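Local coordinates for protein X-PRO dipeptidase (Streptococcus pyogenes M1 GAS, PDB 3O5V) that is the N-terminal creatinase/prolidase-type domain of a putative manganese-dependent Xaa-Pro dipeptidase, which probably cleaves dipeptides ending in proline, at residues Lys15-Ala20 with Thr97-Phe102; Pro91-Lys96 with Gln114-Gly119. One frame throughout, in Å; residues are numbered along the deposited sequence.

Interaction 1 of 2, residues Lys15-Ala20 with Thr97-Phe102; sequences KGAELA and TIYAEF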
loop_
_atom_site.group_PDB
_atom_site.type_symbol
_atom_site.label_atom_id
_atom_site.label_comp_id
_atom_site.label_asym_id
_atom_site.label_seq_id
_atom_site.Cartn_x
_atom_site.Cartn_y
_atom_site.Cartn_z
ATOM N N LYS A 15 -11.882 7.977 10.518
ATOM C CA LYS A 15 -11.352 7.064 11.550
ATOM C C LYS A 15 -10.162 7.644 12.301
ATOM O O LYS A 15 -9.582 6.977 13.178
ATOM C CB LYS A 15 -10.967 5.701 10.945
ATOM C CG LYS A 15 -12.070 5.019 10.138
ATOM C CD LYS A 15 -13.347 4.801 10.959
ATOM C CE LYS A 15 -13.352 3.453 11.648
ATOM N NZ LYS A 15 -14.666 3.198 12.318
ATOM N N GLY A 16 -9.788 8.878 11.964
ATOM C CA GLY A 16 -8.606 9.520 12.537
ATOM C C GLY A 16 -7.337 8.722 12.313
ATOM O O GLY A 16 -6.481 8.651 13.195
ATOM N N ALA A 17 -7.216 8.111 11.136
ATOM C CA ALA A 17 -6.014 7.361 10.765
ATOM C C ALA A 17 -5.280 8.107 9.663
ATOM O O ALA A 17 -5.879 8.919 8.958
ATOM C CB ALA A 17 -6.390 5.971 10.303
ATOM N N GLU A 18 -3.992 7.831 9.497
ATOM C CA GLU A 18 -3.198 8.597 8.537
ATOM C C GLU A 18 -2.782 7.793 7.287
ATOM O O GLU A 18 -2.242 8.363 6.335
ATOM C CB GLU A 18 -1.953 9.192 9.223
ATOM C CG GLU A 18 -2.252 10.152 10.395
ATOM C CD GLU A 18 -2.598 9.437 11.705
ATOM O OE1 GLU A 18 -2.153 8.280 11.908
ATOM O OE2 GLU A 18 -3.316 10.044 12.539
ATOM N N LEU A 19 -3.009 6.479 7.302
ATOM C CA LEU A 19 -2.426 5.598 6.275
ATOM C C LEU A 19 -3.221 4.309 6.104
ATOM O O LEU A 19 -3.552 3.649 7.089
ATOM C CB LEU A 19 -0.999 5.214 6.688
ATOM C CG LEU A 19 0.168 5.034 5.700
ATOM C CD1 LEU A 19 1.164 3.934 6.127
ATOM C CD2 LEU A 19 -0.200 4.887 4.225
ATOM N N ALA A 20 -3.518 3.945 4.858
ATOM C CA ALA A 20 -4.026 2.607 4.544
ATOM C C ALA A 20 -2.978 1.898 3.697
ATOM O O ALA A 20 -2.399 2.507 2.783
ATOM C CB ALA A 20 -5.354 2.682 3.794
ATOM N N THR A 97 -1.821 5.758 13.370
ATOM C CA THR A 97 -2.859 4.766 13.175
ATOM C C THR A 97 -2.832 4.350 11.710
ATOM O O THR A 97 -2.903 5.202 10.825
ATOM C CB THR A 97 -4.251 5.327 13.526
ATOM O OG1 THR A 97 -4.224 5.911 14.840
ATOM C CG2 THR A 97 -5.276 4.226 13.497
ATOM N N ILE A 98 -2.701 3.043 11.484
ATOM C CA ILE A 98 -2.589 2.461 10.142
ATOM C C ILE A 98 -3.689 1.423 9.918
ATOM O O ILE A 98 -4.026 0.650 10.817
ATOM C CB ILE A 98 -1.186 1.845 9.918
ATOM C CG1 ILE A 98 -0.115 2.919 10.093
ATOM C CG2 ILE A 98 -1.050 1.192 8.536
ATOM C CD1 ILE A 98 1.265 2.356 10.250
ATOM N N TYR A 99 -4.277 1.434 8.725
ATOM C CA TYR A 99 -5.177 0.371 8.316
ATOM C C TYR A 99 -4.510 -0.576 7.311
ATOM O O TYR A 99 -3.815 -0.119 6.408
ATOM C CB TYR A 99 -6.453 0.970 7.738
ATOM C CG TYR A 99 -7.449 1.335 8.814
ATOM C CD1 TYR A 99 -8.550 0.516 9.066
ATOM C CD2 TYR A 99 -7.282 2.481 9.592
ATOM C CE1 TYR A 99 -9.466 0.830 10.056
ATOM C CE2 TYR A 99 -8.200 2.807 10.600
ATOM C CZ TYR A 99 -9.284 1.975 10.820
ATOM O OH TYR A 99 -10.194 2.279 11.805
ATOM N N ALA A 100 -4.711 -1.886 7.479
ATOM C CA ALA A 100 -4.198 -2.879 6.521
ATOM C C ALA A 100 -5.173 -4.048 6.351
ATOM O O ALA A 100 -6.076 -4.219 7.164
ATOM C CB ALA A 100 -2.794 -3.377 6.940
ATOM N N GLU A 101 -5.005 -4.830 5.284
ATOM C CA GLU A 101 -5.951 -5.902 4.944
ATOM C C GLU A 101 -5.568 -7.191 5.654
ATOM O O GLU A 101 -4.809 -8.012 5.111
ATOM C CB GLU A 101 -5.985 -6.161 3.428
ATOM C CG GLU A 101 -6.396 -4.973 2.608
ATOM C CD GLU A 101 -6.457 -5.310 1.134
ATOM O OE1 GLU A 101 -5.422 -5.173 0.442
ATOM O OE2 GLU A 101 -7.542 -5.724 0.673
ATOM N N PHE A 102 -6.123 -7.376 6.852
ATOM C CA PHE A 102 -5.768 -8.519 7.707
ATOM C C PHE A 102 -6.173 -9.868 7.090
ATOM O O PHE A 102 -5.583 -10.901 7.438
ATOM C CB PHE A 102 -6.387 -8.371 9.106
ATOM C CG PHE A 102 -5.694 -7.366 10.016
ATOM C CD1 PHE A 102 -4.645 -6.551 9.572
ATOM C CD2 PHE A 102 -6.126 -7.230 11.344
ATOM C CE1 PHE A 102 -4.028 -5.635 10.441
ATOM C CE2 PHE A 102 -5.529 -6.321 12.213
ATOM C CZ PHE A 102 -4.475 -5.518 11.762
HETATM O O HOH W 1 -9.139 4.074 14.030
HETATM O O HOH W 2 -4.153 8.547 14.511
#

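Interaction 2 of 2, residues Pro91-Lys96 with Gln114-Gly119; sequences PNTAAK and QTIFSG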
loop_
_atom_site.group_PDB
_atom_site.type_symbol
_atom_site.label_atom_id
_atom_site.label_comp_id
_atom_site.label_asym_id
_atom_site.label_seq_id
_atom_site.Cartn_x
_atom_site.Cartn_y
_atom_site.Cartn_z
ATOM N N PRO A 91 7.473 9.041 1.543
ATOM C CA PRO A 91 7.666 10.400 2.093
ATOM C C PRO A 91 7.648 10.447 3.620
ATOM O O PRO A 91 8.233 11.352 4.218
ATOM C CB PRO A 91 6.474 11.185 1.534
ATOM C CG PRO A 91 5.434 10.122 1.184
ATOM C CD PRO A 91 6.219 8.920 0.764
ATOM N N ASN A 92 6.993 9.470 4.242
ATOM C CA ASN A 92 6.658 9.531 5.657
ATOM C C ASN A 92 6.336 8.140 6.200
ATOM O O ASN A 92 5.598 7.392 5.567
ATOM C CB ASN A 92 5.438 10.452 5.836
ATOM C CG ASN A 92 5.084 10.685 7.281
ATOM O OD1 ASN A 92 5.409 11.730 7.850
ATOM N ND2 ASN A 92 4.404 9.731 7.887
ATOM N N THR A 93 6.880 7.795 7.365
ATOM C CA THR A 93 6.526 6.528 8.023
ATOM C C THR A 93 6.013 6.743 9.457
ATOM O O THR A 93 5.994 5.818 10.268
ATOM C CB THR A 93 7.703 5.515 7.996
ATOM O OG1 THR A 93 8.820 6.070 8.691
ATOM C CG2 THR A 93 8.124 5.194 6.561
ATOM N N ALA A 94 5.554 7.965 9.737
ATOM C CA ALA A 94 5.214 8.393 11.101
ATOM C C ALA A 94 3.744 8.244 11.510
ATOM O O ALA A 94 3.373 8.657 12.616
ATOM C CB ALA A 94 5.700 9.849 11.343
ATOM N N ALA A 95 2.914 7.649 10.649
ATOM C CA ALA A 95 1.495 7.438 10.963
ATOM C C ALA A 95 1.294 6.783 12.333
ATOM O O ALA A 95 1.955 5.798 12.665
ATOM C CB ALA A 95 0.810 6.607 9.873
ATOM N N LYS A 96 0.388 7.347 13.123
ATOM C CA LYS A 96 0.073 6.801 14.445
ATOM C C LYS A 96 -0.933 5.668 14.358
ATOM O O LYS A 96 -0.910 4.733 15.167
ATOM C CB LYS A 96 -0.414 7.914 15.383
ATOM C CG LYS A 96 0.755 8.697 15.995
ATOM C CD LYS A 96 0.351 10.049 16.573
ATOM C CE LYS A 96 1.501 10.614 17.418
ATOM N NZ LYS A 96 1.743 12.070 17.180
ATOM N N GLN A 114 5.965 -3.630 10.242
ATOM C CA GLN A 114 6.201 -3.147 11.607
ATOM C C GLN A 114 7.663 -2.789 11.909
ATOM O O GLN A 114 7.929 -2.099 12.900
ATOM C CB GLN A 114 5.656 -4.141 12.648
ATOM C CG GLN A 114 4.126 -4.126 12.773
ATOM C CD GLN A 114 3.598 -5.025 13.893
ATOM O OE1 GLN A 114 4.035 -6.158 14.059
ATOM N NE2 GLN A 114 2.635 -4.517 14.649
ATOM N N THR A 115 8.602 -3.229 11.065
ATOM C CA THR A 115 9.982 -2.762 11.177
ATOM C C THR A 115 10.133 -1.353 10.604
ATOM O O THR A 115 11.146 -0.698 10.845
ATOM C CB THR A 115 11.013 -3.694 10.497
ATOM O OG1 THR A 115 10.890 -3.617 9.057
ATOM C CG2 THR A 115 10.870 -5.133 10.986
ATOM N N ILE A 116 9.123 -0.903 9.854
ATOM C CA ILE A 116 9.104 0.422 9.212
ATOM C C ILE A 116 8.154 1.373 9.923
ATOM O O ILE A 116 8.490 2.541 10.141
ATOM C CB ILE A 116 8.667 0.318 7.711
ATOM C CG1 ILE A 116 9.649 -0.527 6.918
ATOM C CG2 ILE A 116 8.508 1.708 7.066
ATOM C CD1 ILE A 116 9.094 -1.007 5.599
ATOM N N PHE A 117 6.958 0.884 10.247
ATOM C CA PHE A 117 5.917 1.699 10.854
ATOM C C PHE A 117 5.733 1.276 12.303
ATOM O O PHE A 117 5.460 0.104 12.597
ATOM C CB PHE A 117 4.585 1.532 10.109
ATOM C CG PHE A 117 4.639 1.925 8.657
ATOM C CD1 PHE A 117 4.385 3.241 8.270
ATOM C CD2 PHE A 117 4.940 0.975 7.676
ATOM C CE1 PHE A 117 4.431 3.612 6.924
ATOM C CE2 PHE A 117 4.998 1.335 6.320
ATOM C CZ PHE A 117 4.742 2.658 5.949
ATOM N N SER A 118 5.865 2.232 13.210
ATOM C CA SER A 118 5.737 1.922 14.619
ATOM C C SER A 118 4.314 2.168 15.111
ATOM O O SER A 118 3.997 1.861 16.256
ATOM C CB SER A 118 6.780 2.698 15.442
ATOM O OG SER A 118 6.565 4.087 15.307
ATOM N N GLY A 119 3.447 2.671 14.228
ATOM C CA GLY A 119 2.053 2.947 14.581
ATOM C C GLY A 119 1.173 1.737 14.855
ATOM O O GLY A 119 1.593 0.588 14.682
HETATM O O HOH W 3 4.110 4.354 11.802
HETATM O O HOH W 4 7.394 4.587 12.221
HETATM O O HOH W 5 4.015 6.021 15.085
#

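Interaction 1 of 2, residues Lys15-Ala20 with Thr97-Phe102
Leu19-Ala20 and Thr97-Tyr99 run parallel as neighbouring strands, joined by Tyr99 N to Leu19 O (2.8 Å, nearly straight) and, just before the strand 19-22 begins, by Glu18 N to Thr97 O (3.1 Å). Glu18 bends at chi2 (79°) and curls its carboxylate back, so that OE1 accepts Thr97 N at 2.9 Å, almost in line with its own C-O bond; a weak bond from Lys96 N reaches the same oxygen. The other oxygen, OE2, accepts a hydrogen bond from a water that also donates to Gly16 O and accepts from Thr97 OG1. Gly16, with positive phi, closes helix 3-14 in a Schellman motif. Ala17 CB sits at the edge of the Tyr99 ring, 3.7 Å from CE2, while Lys15 crosses the end of this side chain at about a right angle, its CE 3.4 Å from Tyr99 OH. A second water ties that hydroxyl to Lys15 O. Ala17, Ala20 and Tyr99 all pack on Leu12 of helix 3-14; on the other face, Leu19 and Ile98 meet Phe117. Helix 3-14 thus covers one face of two adjacent parallel inner strands in the mixed sheet of the alpha/beta creatinase/prolidase N-terminal domain.

Interaction 2 of 2, residues Pro91-Lys96 with Gln114-Gly119
Asn92 brings its carbonyl O within 4.2 Å of Phe117 CE1, where the loop after helix 82-89 passes the loop after helix 107-114 with no direct hydrogen bond between them; that oxygen is hydrogen-bonded to Tyr48 OH. Thr93 has its methyl anti to the carbonyl carbon, which sets CG2 against Ile116 CG2 at 3.5 Å; CB lies 3.9 Å from Phe117 CE1, and the hydroxyl is held by Lys87 NZ. The Ile116 methyl in turn rests over one face of the Phe117 ring, 3.6 Å above its plane and offset toward the rim. Two waters lie within hydrogen-bonding distance of Thr93 O, itself 3.6 Å from Phe117 CD1. One of them also lies near Ile116 O and accepts from Ser118 N; the other, in the ring plane at the Phe117 edge, also reaches Ala95 O and accepts from Gly119 N at 3.0 Å. A third water links Ala95 O to Ser118 OG. Ala95 O further receives a CA-H...O contact from Gly119 CA (3.4 Å). At Lys96 the backbones close up, its O 3.5 Å from Gly119 CA. These water-bridged loops lead into the adjacent parallel strands 97-100 and 120-123 of a beta-alpha-beta crossover through helix 107-114, the second loop being its helix-to-strand connection.

How the interactions relate
Interactions 1 and 2 share a strand boundary: Lys96 ends the first segment of interaction 2 and Thr97 begins the second of interaction 1. Interaction 1 joins two inner strands of the sheet, burying Leu19, Ala20, Ile98 and Tyr99, while Thr97 is partly exposed and Lys15 and Gly16 face solvent. Interaction 2 lies at the entry to strands 97-100 and 120-123 and is smaller in buried area; it has no direct hydrogen bond and is bridged by water, whereas interaction 1 adds its waters to direct backbone bonds. Phe117 connects their apolar parts: its CE1 lies 3.4 Å from Leu19 CD1, and its CB is equally near Ile98 CD1.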